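Local coordinates for oxidoreductase, zinc-binding dehydrogenase family (Myxococcus xanthus, PDB 5K1S), which is a zinc-containing medium-chain reductase involved in the alternative de novo biosynthesis of isovaleryl coenzyme A and probably uses NADP(H), at residues M18-L23 with P74-H79; H52-C57 with G136-F141; R128-E133 with Q140-P145. All blocks are in the same frame, centred on the assembly; numbering follows the deposited sequence.

Interaction 1: M18-L23 with P74-H79; sequences MKAVVL and PAILGH. With ZN (zinc ion), chain F.
Leu23 and Ala75 face each other as a hydrogen-bonded antiparallel pair. It is a single bridge between strand 17-23 and the loop that carries His79 to the zinc. Leu23 N donates to Ala75 O at 3.0 Å. The return bond runs from Ala75 N to Leu23 O, also 3.0 Å. Leu23 O takes a CA-H contact as well, from Pro74 CA at 3.2 Å. The touching parts run at 112° to each other, consistent with a single bridge.

Leu23 has the largest buried area of the contact. Its CG stands anti to the backbone N (chi1 -179°), and its CD2 branch meets Leu77 CD1 at 4.1 Å. The two leucine side chains pass each other at a slant.

Ile76 is the next largest. Its CG1 is anti to the carbonyl carbon (chi1 -63°), and the extended chain carries CD1 to Ala20 CB at 4.1 Å. CG1 of the same residue rests against Val21 O. Val22 and Pro74 lie alongside each other and point the same way, with Val22 CG1 3.9 Å from Pro74 CB. Pro74 follows a cis peptide bond.

Further along the loop, His79 NE2 binds zinc at 2.0 Å, and Cys57 and Cys166 bind the same ion. The contact therefore ties the edge of a small two-stranded sheet to a zinc-ligand loop of the GroES-like domain. Strand 32-38 pairs with strand 17-23 through backbone bonds such as Ala20 with Glu35. Helix 58-64 packs on Leu23 and Leu77 through Arg64, and strand 80-88 begins directly after His79.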
loop_
_atom_site.group_PDB
_atom_site.type_symbol
_atom_site.label_atom_id
_atom_site.label_comp_id
_atom_site.label_asym_id
_atom_site.label_seq_id
_atom_site.Cartn_x
_atom_site.Cartn_y
_atom_site.Cartn_z
ATOM N N MET A 18 -29.965 35.307 2.534
ATOM C CA MET A 18 -28.523 35.343 2.367
ATOM C C MET A 18 -28.179 35.356 0.885
ATOM O O MET A 18 -28.975 34.947 0.037
ATOM C CB MET A 18 -27.866 34.135 3.038
ATOM C CG MET A 18 -28.411 32.803 2.528
ATOM S SD MET A 18 -27.696 31.357 3.327
ATOM C CE MET A 18 -25.978 31.640 2.991
ATOM N N LYS A 19 -26.975 35.833 0.586
ATOM C CA LYS A 19 -26.423 35.741 -0.756
ATOM C C LYS A 19 -25.630 34.446 -0.880
ATOM O O LYS A 19 -24.889 34.067 0.032
ATOM C CB LYS A 19 -25.530 36.945 -1.063
ATOM N N ALA A 20 -25.798 33.765 -2.011
ATOM C CA ALA A 20 -25.137 32.487 -2.226
ATOM C C ALA A 20 -25.093 32.190 -3.716
ATOM O O ALA A 20 -26.071 32.426 -4.431
ATOM C CB ALA A 20 -25.860 31.356 -1.486
ATOM N N VAL A 21 -23.953 31.680 -4.176
ATOM C CA VAL A 21 -23.847 31.198 -5.548
ATOM C C VAL A 21 -24.602 29.881 -5.649
ATOM O O VAL A 21 -24.306 28.922 -4.927
ATOM C CB VAL A 21 -22.379 31.039 -5.961
ATOM C CG1 VAL A 21 -22.266 30.364 -7.322
ATOM C CG2 VAL A 21 -21.697 32.395 -5.988
ATOM N N VAL A 22 -25.585 29.832 -6.542
ATOM C CA VAL A 22 -26.444 28.668 -6.703
ATOM C C VAL A 22 -26.195 28.058 -8.074
ATOM O O VAL A 22 -25.961 28.776 -9.055
ATOM C CB VAL A 22 -27.931 29.036 -6.530
ATOM C CG1 VAL A 22 -28.795 27.780 -6.553
ATOM C CG2 VAL A 22 -28.141 29.808 -5.236
ATOM N N LEU A 23 -26.240 26.731 -8.133
ATOM C CA LEU A 23 -26.112 25.975 -9.374
ATOM C C LEU A 23 -27.435 25.259 -9.608
ATOM O O LEU A 23 -27.769 24.315 -8.885
ATOM C CB LEU A 23 -24.954 24.982 -9.293
ATOM C CG LEU A 23 -24.698 24.139 -10.544
ATOM C CD1 LEU A 23 -24.091 24.992 -11.645
ATOM C CD2 LEU A 23 -23.805 22.953 -10.214
ATOM N N PRO A 74 -31.167 22.344 -7.113
ATOM C CA PRO A 74 -30.196 23.429 -6.922
ATOM C C PRO A 74 -29.178 23.091 -5.837
ATOM O O PRO A 74 -29.520 22.396 -4.879
ATOM C CB PRO A 74 -31.070 24.616 -6.515
ATOM C CG PRO A 74 -32.273 24.002 -5.898
ATOM C CD PRO A 74 -32.511 22.724 -6.647
ATOM N N ALA A 75 -27.945 23.570 -5.988
ATOM C CA ALA A 75 -26.859 23.162 -5.111
ATOM C C ALA A 75 -25.945 24.338 -4.805
ATOM O O ALA A 75 -25.647 25.153 -5.683
ATOM C CB ALA A 75 -26.040 22.026 -5.738
ATOM N N ILE A 76 -25.511 24.413 -3.550
ATOM C CA ILE A 76 -24.472 25.338 -3.116
ATOM C C ILE A 76 -23.197 24.521 -2.968
ATOM O O ILE A 76 -23.108 23.646 -2.102
ATOM C CB ILE A 76 -24.849 26.038 -1.804
ATOM C CG1 ILE A 76 -26.110 26.886 -1.999
ATOM C CG2 ILE A 76 -23.691 26.900 -1.300
ATOM C CD1 ILE A 76 -26.698 27.427 -0.704
ATOM N N LEU A 77 -22.211 24.797 -3.811
ATOM C CA LEU A 77 -20.991 24.007 -3.845
ATOM C C LEU A 77 -19.967 24.552 -2.852
ATOM O O LEU A 77 -20.137 25.622 -2.265
ATOM C CB LEU A 77 -20.405 23.993 -5.258
ATOM C CG LEU A 77 -21.395 23.786 -6.409
ATOM C CD1 LEU A 77 -20.643 23.584 -7.719
ATOM C CD2 LEU A 77 -22.340 22.618 -6.145
ATOM N N GLY A 78 -18.892 23.791 -2.669
ATOM C CA GLY A 78 -17.773 24.233 -1.858
ATOM C C GLY A 78 -17.613 23.442 -0.579
ATOM O O GLY A 78 -18.558 23.323 0.208
ATOM N N HIS A 79 -16.416 22.900 -0.356
ATOM C CA HIS A 79 -16.119 22.127 0.842
ATOM C C HIS A 79 -14.952 22.690 1.641
ATOM O O HIS A 79 -14.555 22.081 2.642
ATOM C CB HIS A 79 -15.822 20.666 0.470
ATOM C CG HIS A 79 -14.587 20.486 -0.358
ATOM N ND1 HIS A 79 -14.628 20.077 -1.674
ATOM C CD2 HIS A 79 -13.278 20.651 -0.056
ATOM C CE1 HIS A 79 -13.397 20.002 -2.146
ATOM N NE2 HIS A 79 -12.559 20.346 -1.185
HETATM ZN ZN ZN F . -10.832 19.730 -2.019
#

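Interaction 2: H52-C57 with G136-F141; sequences HACGVC and GGYAQF. With ZN (zinc ion), chain F.
Cys54 meets Tyr138 by a sulfur-aromatic contact. Its SG lies in the plane of the ring, at the edge, 4.9 Å from the centroid and 83° off the ring normal. It sits 3.8 Å from Tyr138 CD1. The sulfur is anti to the backbone N (chi1 -178°), which extends it from the strand toward that edge.

Cys54 also packs on the backbone of Gly137, with its CB against Gly137 O. Gly137 has no side chain, so the sulfur can lie against its backbone. Tyr138 is the centre of an inverse gamma turn, with a weak bond from Ala139 N to Gly137 O.

Val56 adds a van der Waals contact: its CG1 lies 3.9 Å from Tyr138 OH, and the two side chains cross at about a right angle. The hydroxyl is hydrogen-bonded to His343.

The same segment also supplies a metal ligand. Cys57 SG binds zinc at 2.5 Å, and His79 and Cys166 complete the protein ligands. Cys57 is also the N-cap of helix 58-64.

Strand 46-56 belongs to the sheet of the GroES-like domain, between strands 80-88 and 354-358 here. Leu357 of strand 354-358 touches both Val56 and Tyr138.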
loop_
_atom_site.group_PDB
_atom_site.type_symbol
_atom_site.label_atom_id
_atom_site.label_comp_id
_atom_site.label_asym_id
_atom_site.label_seq_id
_atom_site.Cartn_x
_atom_site.Cartn_y
_atom_site.Cartn_z
ATOM N N HIS A 52 -16.464 33.485 5.897
ATOM C CA HIS A 52 -15.607 34.585 5.481
ATOM C C HIS A 52 -14.808 34.266 4.227
ATOM O O HIS A 52 -14.358 35.194 3.545
ATOM C CB HIS A 52 -14.635 34.962 6.607
ATOM C CG HIS A 52 -15.288 35.662 7.757
ATOM N ND1 HIS A 52 -15.431 37.031 7.811
ATOM C CD2 HIS A 52 -15.835 35.181 8.898
ATOM C CE1 HIS A 52 -16.038 37.364 8.937
ATOM N NE2 HIS A 52 -16.293 36.259 9.615
ATOM N N ALA A 53 -14.627 32.988 3.910
ATOM C CA ALA A 53 -13.870 32.588 2.736
ATOM C C ALA A 53 -14.145 31.118 2.458
ATOM O O ALA A 53 -14.412 30.339 3.378
ATOM C CB ALA A 53 -12.369 32.825 2.933
ATOM N N CYS A 54 -14.086 30.749 1.178
ATOM C CA CYS A 54 -14.223 29.357 0.769
ATOM C C CYS A 54 -13.247 29.080 -0.360
ATOM O O CYS A 54 -13.314 29.723 -1.413
ATOM C CB CYS A 54 -15.649 29.033 0.323
ATOM S SG CYS A 54 -15.862 27.296 -0.140
ATOM N N GLY A 55 -12.353 28.122 -0.144
ATOM C CA GLY A 55 -11.387 27.779 -1.163
ATOM C C GLY A 55 -12.039 27.110 -2.359
ATOM O O GLY A 55 -13.008 26.361 -2.236
ATOM N N VAL A 56 -11.491 27.397 -3.535
ATOM C CA VAL A 56 -11.943 26.783 -4.779
ATOM C C VAL A 56 -11.049 25.579 -5.045
ATOM O O VAL A 56 -9.849 25.725 -5.294
ATOM C CB VAL A 56 -11.901 27.776 -5.946
ATOM C CG1 VAL A 56 -12.419 27.120 -7.225
ATOM C CG2 VAL A 56 -12.710 29.022 -5.614
ATOM N N CYS A 57 -11.636 24.389 -4.987
ATOM C CA CYS A 57 -10.934 23.141 -5.245
ATOM C C CYS A 57 -11.437 22.540 -6.552
ATOM O O CYS A 57 -12.636 22.591 -6.842
ATOM C CB CYS A 57 -11.146 22.156 -4.091
ATOM S SG CYS A 57 -10.373 20.552 -4.322
ATOM N N GLY A 136 -22.711 23.860 0.685
ATOM C CA GLY A 136 -21.301 24.165 0.766
ATOM C C GLY A 136 -21.026 25.589 1.210
ATOM O O GLY A 136 -21.892 26.285 1.752
ATOM N N GLY A 137 -19.794 26.028 0.966
ATOM C CA GLY A 137 -19.308 27.317 1.412
ATOM C C GLY A 137 -19.350 28.424 0.383
ATOM O O GLY A 137 -18.839 29.516 0.657
ATOM N N TYR A 138 -19.923 28.183 -0.796
ATOM C CA TYR A 138 -20.120 29.249 -1.775
ATOM C C TYR A 138 -21.280 30.139 -1.351
ATOM O O TYR A 138 -22.221 30.354 -2.121
ATOM C CB TYR A 138 -20.393 28.682 -3.173
ATOM C CG TYR A 138 -19.205 28.051 -3.862
ATOM C CD1 TYR A 138 -18.009 27.827 -3.183
ATOM C CD2 TYR A 138 -19.281 27.684 -5.202
ATOM C CE1 TYR A 138 -16.934 27.254 -3.813
ATOM C CE2 TYR A 138 -18.204 27.110 -5.841
ATOM C CZ TYR A 138 -17.033 26.901 -5.136
ATOM O OH TYR A 138 -15.938 26.333 -5.729
ATOM N N ALA A 139 -21.225 30.663 -0.131
ATOM C CA ALA A 139 -22.350 31.405 0.414
ATOM C C ALA A 139 -21.888 32.177 1.639
ATOM O O ALA A 139 -20.789 31.964 2.154
ATOM C CB ALA A 139 -23.508 30.464 0.755
ATOM N N GLN A 140 -22.748 33.091 2.098
ATOM C CA GLN A 140 -22.447 33.880 3.287
ATOM C C GLN A 140 -22.558 33.061 4.566
ATOM O O GLN A 140 -21.934 33.418 5.571
ATOM C CB GLN A 140 -23.385 35.084 3.374
ATOM C CG GLN A 140 -23.231 36.074 2.235
ATOM C CD GLN A 140 -24.187 37.246 2.349
ATOM O OE1 GLN A 140 -25.404 37.067 2.408
ATOM N NE2 GLN A 140 -23.639 38.454 2.383
ATOM N N PHE A 141 -23.329 31.976 4.547
ATOM C CA PHE A 141 -23.574 31.170 5.733
ATOM C C PHE A 141 -23.677 29.707 5.332
ATOM O O PHE A 141 -23.880 29.375 4.162
ATOM C CB PHE A 141 -24.862 31.586 6.460
ATOM C CG PHE A 141 -24.896 33.028 6.870
ATOM C CD1 PHE A 141 -25.344 34.000 5.990
ATOM C CD2 PHE A 141 -24.498 33.413 8.140
ATOM C CE1 PHE A 141 -25.383 35.327 6.365
ATOM C CE2 PHE A 141 -24.536 34.740 8.521
ATOM C CZ PHE A 141 -24.978 35.698 7.633
HETATM ZN ZN ZN F . -10.832 19.730 -2.019
#

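Interaction 3: R128-E133 with Q140-P145; sequences RFFGEE and QFMVAP
The loop 128-133 makes a type II beta turn from Phe129 to Glu132 and lies beside strand 141-145, where the nearest CA atoms, of Phe130 and Ala144, are 8.5 Å apart. Side chains bridge that gap. The strand is part of the GroES-like domain of medium-chain dehydrogenases, and the contact fastens a loop onto its sheet.

Phe130 is the main side chain. Its CG is anti to the carbonyl carbon (chi1 -73°), and its ring reaches the strand. Ala144 CB sits at the ring edge, near its plane, 3.9 Å from Phe130 CE2. Val143 O lies at the edge too. Met142 crosses the phenylalanine at about a right angle, with its CE methyl against Phe130 CD2 and CE2. Pro145 CD approaches CZ more loosely, at 4.3 Å.

Gly131 follows in the turn with a positive phi of 84°, where a side chain would press on the preceding carbonyl. Its own O accepts a hydrogen bond from Asn63. Phe130 also comes near His79, a zinc ligand.

Arg128 marks the partly exposed side of the contact. Its bent chain crosses the proline ring obliquely and brings NH2 to 3.7 Å from Pro145 CG.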
loop_
_atom_site.group_PDB
_atom_site.type_symbol
_atom_site.label_atom_id
_atom_site.label_comp_id
_atom_site.label_asym_id
_atom_site.label_seq_id
_atom_site.Cartn_x
_atom_site.Cartn_y
_atom_site.Cartn_z
ATOM N N ARG A 128 -21.264 12.070 3.807
ATOM C CA ARG A 128 -21.738 13.335 3.264
ATOM C C ARG A 128 -20.582 14.310 3.079
ATOM O O ARG A 128 -19.748 14.484 3.972
ATOM C CB ARG A 128 -22.797 13.936 4.186
ATOM C CG ARG A 128 -24.144 13.232 4.115
ATOM C CD ARG A 128 -24.745 13.051 5.499
ATOM N NE ARG A 128 -24.710 14.287 6.273
ATOM C CZ ARG A 128 -24.922 14.356 7.583
ATOM N NH1 ARG A 128 -25.183 13.256 8.279
ATOM N NH2 ARG A 128 -24.868 15.527 8.202
ATOM N N PHE A 129 -20.543 14.943 1.915
ATOM C CA PHE A 129 -19.548 15.952 1.589
ATOM C C PHE A 129 -20.155 17.344 1.693
ATOM O O PHE A 129 -21.346 17.543 1.440
ATOM C CB PHE A 129 -19.004 15.741 0.173
ATOM C CG PHE A 129 -17.842 14.790 0.094
ATOM C CD1 PHE A 129 -18.038 13.422 0.169
ATOM C CD2 PHE A 129 -16.553 15.267 -0.080
ATOM C CE1 PHE A 129 -16.965 12.547 0.085
ATOM C CE2 PHE A 129 -15.479 14.398 -0.164
ATOM C CZ PHE A 129 -15.685 13.038 -0.084
ATOM N N PHE A 130 -19.324 18.310 2.071
ATOM C CA PHE A 130 -19.732 19.705 1.990
ATOM C C PHE A 130 -19.757 20.144 0.532
ATOM O O PHE A 130 -18.840 19.850 -0.239
ATOM C CB PHE A 130 -18.785 20.589 2.799
ATOM C CG PHE A 130 -18.955 20.456 4.282
ATOM C CD1 PHE A 130 -18.253 19.497 4.992
ATOM C CD2 PHE A 130 -19.818 21.292 4.970
ATOM C CE1 PHE A 130 -18.412 19.374 6.358
ATOM C CE2 PHE A 130 -19.984 21.169 6.336
ATOM C CZ PHE A 130 -19.279 20.211 7.030
ATOM N N GLY A 131 -20.822 20.845 0.150
ATOM C CA GLY A 131 -21.016 21.213 -1.236
ATOM C C GLY A 131 -21.666 20.146 -2.083
ATOM O O GLY A 131 -21.779 20.325 -3.303
ATOM N N GLU A 132 -22.096 19.037 -1.480
ATOM C CA GLU A 132 -22.776 17.975 -2.209
ATOM C C GLU A 132 -24.081 17.617 -1.509
ATOM O O GLU A 132 -25.099 18.281 -1.723
ATOM C CB GLU A 132 -21.859 16.758 -2.347
ATOM C CG GLU A 132 -20.651 17.024 -3.236
ATOM C CD GLU A 132 -19.586 15.954 -3.128
ATOM O OE1 GLU A 132 -19.941 14.769 -2.952
ATOM O OE2 GLU A 132 -18.390 16.302 -3.214
ATOM N N GLU A 133 -24.076 16.585 -0.661
ATOM C CA GLU A 133 -25.305 16.202 0.026
ATOM C C GLU A 133 -25.781 17.295 0.972
ATOM O O GLU A 133 -26.989 17.441 1.193
ATOM C CB GLU A 133 -25.101 14.893 0.790
ATOM C CG GLU A 133 -24.444 13.792 -0.025
ATOM C CD GLU A 133 -24.744 12.407 0.513
ATOM O OE1 GLU A 133 -25.920 12.134 0.834
ATOM O OE2 GLU A 133 -23.804 11.592 0.623
ATOM N N GLN A 140 -22.748 33.091 2.098
ATOM C CA GLN A 140 -22.447 33.880 3.287
ATOM C C GLN A 140 -22.558 33.061 4.566
ATOM O O GLN A 140 -21.934 33.418 5.571
ATOM C CB GLN A 140 -23.385 35.084 3.374
ATOM C CG GLN A 140 -23.231 36.074 2.235
ATOM C CD GLN A 140 -24.187 37.246 2.349
ATOM O OE1 GLN A 140 -25.404 37.067 2.408
ATOM N NE2 GLN A 140 -23.639 38.454 2.383
ATOM N N PHE A 141 -23.329 31.976 4.547
ATOM C CA PHE A 141 -23.574 31.170 5.733
ATOM C C PHE A 141 -23.677 29.707 5.332
ATOM O O PHE A 141 -23.880 29.375 4.162
ATOM C CB PHE A 141 -24.862 31.586 6.460
ATOM C CG PHE A 141 -24.896 33.028 6.870
ATOM C CD1 PHE A 141 -25.344 34.000 5.990
ATOM C CD2 PHE A 141 -24.498 33.413 8.140
ATOM C CE1 PHE A 141 -25.383 35.327 6.365
ATOM C CE2 PHE A 141 -24.536 34.740 8.521
ATOM C CZ PHE A 141 -24.978 35.698 7.633
ATOM N N MET A 142 -23.544 28.831 6.324
ATOM C CA MET A 142 -23.696 27.399 6.108
ATOM C C MET A 142 -23.799 26.714 7.460
ATOM O O MET A 142 -23.178 27.145 8.436
ATOM C CB MET A 142 -22.521 26.819 5.310
ATOM C CG MET A 142 -21.192 26.830 6.052
ATOM S SD MET A 142 -19.809 26.267 5.036
ATOM C CE MET A 142 -20.261 24.556 4.758
ATOM N N VAL A 143 -24.589 25.654 7.503
ATOM C CA VAL A 143 -24.690 24.810 8.686
ATOM C C VAL A 143 -23.642 23.714 8.585
ATOM O O VAL A 143 -23.314 23.234 7.497
ATOM C CB VAL A 143 -26.114 24.235 8.834
ATOM C CG1 VAL A 143 -26.146 23.089 9.843
ATOM C CG2 VAL A 143 -27.068 25.333 9.268
ATOM N N ALA A 144 -23.111 23.313 9.733
ATOM C CA ALA A 144 -22.058 22.309 9.771
ATOM C C ALA A 144 -22.176 21.466 11.033
ATOM O O ALA A 144 -22.169 22.016 12.142
ATOM C CB ALA A 144 -20.683 22.975 9.716
ATOM N N PRO A 145 -22.293 20.143 10.922
ATOM C CA PRO A 145 -22.182 19.306 12.121
ATOM C C PRO A 145 -20.834 19.533 12.787
ATOM O O PRO A 145 -19.808 19.664 12.119
ATOM C CB PRO A 145 -22.316 17.877 11.577
ATOM C CG PRO A 145 -22.986 18.025 10.254
ATOM C CD PRO A 145 -22.532 19.339 9.710
#

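All three interactions lie on the same side of the chain's centre. Interactions 1 and 2 are buried, whereas interaction 3 is only partly buried. Interaction 1 alone has backbone hydrogen bonds between its segments. Interaction 2 relies on a sulfur-aromatic contact, and interaction 3 on apolar packing round one ring. Interactions 1 and 2 each supply a ligand of the same zinc and meet directly, as Ile76 O lies 2.8 Å from Gly136 N, a probable hydrogen bond. Interactions 2 and 3 share Gln140 and Phe141 and reach neighbouring strands of one sheet. Gln140 OE1 also accepts a hydrogen bond from Lys19 N, which links that shared segment to strand 17-23.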